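Local coordinates for protein glutathione S-transferase (Burkholderia xenovorans, PDB 2DSA) that binds glutathione and reductively dechlorinates polychlorinated biphenyl metabolites, probably with the glutathione transferase activity of its family, at residues P144-D149 with V153-L158. Numbering follows the deposited sequence.
Sequences PYLLGD and VADIYL
L146 and D155 bring the two backbones nearest, with their CA atoms 6.3 Å apart. Residues 144-149 belong to a loop, and 153-158 form the first part of helix 153-163. A type I beta turn runs from Y145 to G148. Y145 and G148 bond to each other in both directions, through N and O of each residue.

The contact is centred on the carboxylate of D155. L146 N donates to D155 OD2 at 2.9 Å, nearly straight at 169°, and the bond uses the syn lone pair. A water accepts from L147 N and lies very close to D155 OD1, at 2.5 Å, so this second link to the turn is less certain. D155 OD1 also accepts from S152 N, while S152 OG bonds A154 N. S152 to D155 has the Ser-x-x-Asp sequence of the N-capping box known in the GST C-terminal domain, with S152 in the N-cap place. D155 thus binds the helix start and also holds the preceding loop. D155 CG lies anti to the carbonyl carbon (chi1 -62°), which turns the carboxylate back toward the helix start.

Y145 CB packs 3.3 Å from D155 OD1, and ring and carboxylate planes are 63° apart. The L146 side chain passes alongside D155 to the helix surface. Its CD2 meets A154 CB at 4.0 Å and L158 CD2 at 3.8 Å. L140 touches both leucines, and F181 of helix 176-186 packs on D155 and L158.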
loop_
_atom_site.group_PDB
_atom_site.type_symbol
_atom_site.label_atom_id
_atom_site.label_comp_id
_atom_site.label_asym_id
_atom_site.label_seq_id
_atom_site.Cartn_x
_atom_site.Cartn_y
_atom_site.Cartn_z
ATOM N N PRO A 144 -14.764 -2.273 17.843
ATOM C CA PRO A 144 -13.442 -2.266 18.479
ATOM C C PRO A 144 -12.250 -2.336 17.504
ATOM O O PRO A 144 -11.186 -1.801 17.805
ATOM C CB PRO A 144 -13.486 -3.487 19.393
ATOM C CG PRO A 144 -14.495 -4.393 18.778
ATOM C CD PRO A 144 -15.503 -3.523 18.107
ATOM N N TYR A 145 -12.435 -2.982 16.352
ATOM C CA TYR A 145 -11.366 -3.156 15.373
ATOM C C TYR A 145 -11.818 -2.734 13.980
ATOM O O TYR A 145 -13.009 -2.510 13.757
ATOM C CB TYR A 145 -10.864 -4.608 15.385
ATOM C CG TYR A 145 -10.492 -5.062 16.767
ATOM C CD1 TYR A 145 -11.298 -5.956 17.464
ATOM C CD2 TYR A 145 -9.362 -4.556 17.404
ATOM C CE1 TYR A 145 -10.970 -6.360 18.748
ATOM C CE2 TYR A 145 -9.038 -4.946 18.673
ATOM C CZ TYR A 145 -9.847 -5.843 19.339
ATOM O OH TYR A 145 -9.512 -6.229 20.609
ATOM N N LEU A 146 -10.849 -2.600 13.071
ATOM C CA LEU A 146 -11.067 -2.093 11.708
ATOM C C LEU A 146 -12.074 -2.920 10.888
ATOM O O LEU A 146 -12.880 -2.364 10.121
ATOM C CB LEU A 146 -9.723 -1.996 10.977
ATOM C CG LEU A 146 -8.967 -0.666 10.763
ATOM C CD1 LEU A 146 -9.501 0.525 11.553
ATOM C CD2 LEU A 146 -7.438 -0.823 10.903
ATOM N N LEU A 147 -12.032 -4.242 11.072
ATOM C CA LEU A 147 -12.931 -5.159 10.369
ATOM C C LEU A 147 -14.140 -5.592 11.212
ATOM O O LEU A 147 -14.940 -6.421 10.772
ATOM C CB LEU A 147 -12.157 -6.376 9.828
ATOM C CG LEU A 147 -10.992 -6.052 8.858
ATOM C CD1 LEU A 147 -10.355 -7.323 8.305
ATOM C CD2 LEU A 147 -11.405 -5.137 7.720
ATOM N N GLY A 148 -14.274 -5.028 12.413
ATOM C CA GLY A 148 -15.422 -5.323 13.281
ATOM C C GLY A 148 -15.029 -5.793 14.664
ATOM O O GLY A 148 -14.312 -5.089 15.377
ATOM N N ASP A 149 -15.485 -6.990 15.032
ATOM C CA ASP A 149 -15.219 -7.566 16.359
ATOM C C ASP A 149 -13.928 -8.375 16.421
ATOM O O ASP A 149 -13.440 -8.692 17.510
ATOM C CB ASP A 149 -16.404 -8.423 16.824
ATOM C CG ASP A 149 -17.674 -7.603 17.006
ATOM O OD1 ASP A 149 -17.673 -6.686 17.872
ATOM O OD2 ASP A 149 -18.658 -7.860 16.268
ATOM N N VAL A 153 -4.416 -8.291 11.353
ATOM C CA VAL A 153 -3.121 -7.651 11.105
ATOM C C VAL A 153 -3.236 -6.136 10.703
ATOM O O VAL A 153 -2.268 -5.396 10.811
ATOM C CB VAL A 153 -2.241 -8.461 10.089
ATOM C CG1 VAL A 153 -1.769 -9.784 10.692
ATOM C CG2 VAL A 153 -2.978 -8.723 8.782
ATOM N N ALA A 154 -4.406 -5.693 10.243
ATOM C CA ALA A 154 -4.636 -4.260 9.946
ATOM C C ALA A 154 -4.623 -3.409 11.213
ATOM O O ALA A 154 -4.096 -2.314 11.221
ATOM C CB ALA A 154 -5.951 -4.061 9.198
ATOM N N ASP A 155 -5.199 -3.945 12.284
ATOM C CA ASP A 155 -5.218 -3.308 13.592
ATOM C C ASP A 155 -3.830 -3.213 14.190
ATOM O O ASP A 155 -3.502 -2.224 14.856
ATOM C CB ASP A 155 -6.131 -4.085 14.537
ATOM C CG ASP A 155 -7.563 -4.118 14.061
ATOM O OD1 ASP A 155 -8.077 -5.232 13.783
ATOM O OD2 ASP A 155 -8.172 -3.028 13.951
ATOM N N ILE A 156 -3.026 -4.246 13.963
ATOM C CA ILE A 156 -1.643 -4.272 14.430
ATOM C C ILE A 156 -0.830 -3.203 13.705
ATOM O O ILE A 156 -0.087 -2.458 14.328
ATOM C CB ILE A 156 -0.997 -5.679 14.240
ATOM C CG1 ILE A 156 -1.686 -6.704 15.141
ATOM C CG2 ILE A 156 0.482 -5.632 14.536
ATOM C CD1 ILE A 156 -1.476 -8.161 14.720
ATOM N N TYR A 157 -0.992 -3.123 12.386
ATOM C CA TYR A 157 -0.299 -2.117 11.609
ATOM C C TYR A 157 -0.734 -0.722 12.091
ATOM O O TYR A 157 0.114 0.124 12.376
ATOM C CB TYR A 157 -0.570 -2.329 10.120
ATOM C CG TYR A 157 0.280 -1.526 9.161
ATOM C CD1 TYR A 157 1.454 -0.898 9.579
ATOM C CD2 TYR A 157 -0.069 -1.434 7.817
ATOM C CE1 TYR A 157 2.234 -0.177 8.693
ATOM C CE2 TYR A 157 0.711 -0.717 6.919
ATOM C CZ TYR A 157 1.855 -0.087 7.368
ATOM O OH TYR A 157 2.634 0.622 6.501
ATOM N N LEU A 158 -2.043 -0.495 12.199
ATOM C CA LEU A 158 -2.564 0.804 12.685
ATOM C C LEU A 158 -1.997 1.192 14.051
ATOM O O LEU A 158 -1.527 2.322 14.245
ATOM C CB LEU A 158 -4.097 0.813 12.726
ATOM C CG LEU A 158 -4.782 2.098 13.231
ATOM C CD1 LEU A 158 -4.402 3.327 12.384
ATOM C CD2 LEU A 158 -6.287 1.904 13.235
HETATM O O HOH W 1 -9.961 -5.996 12.267
#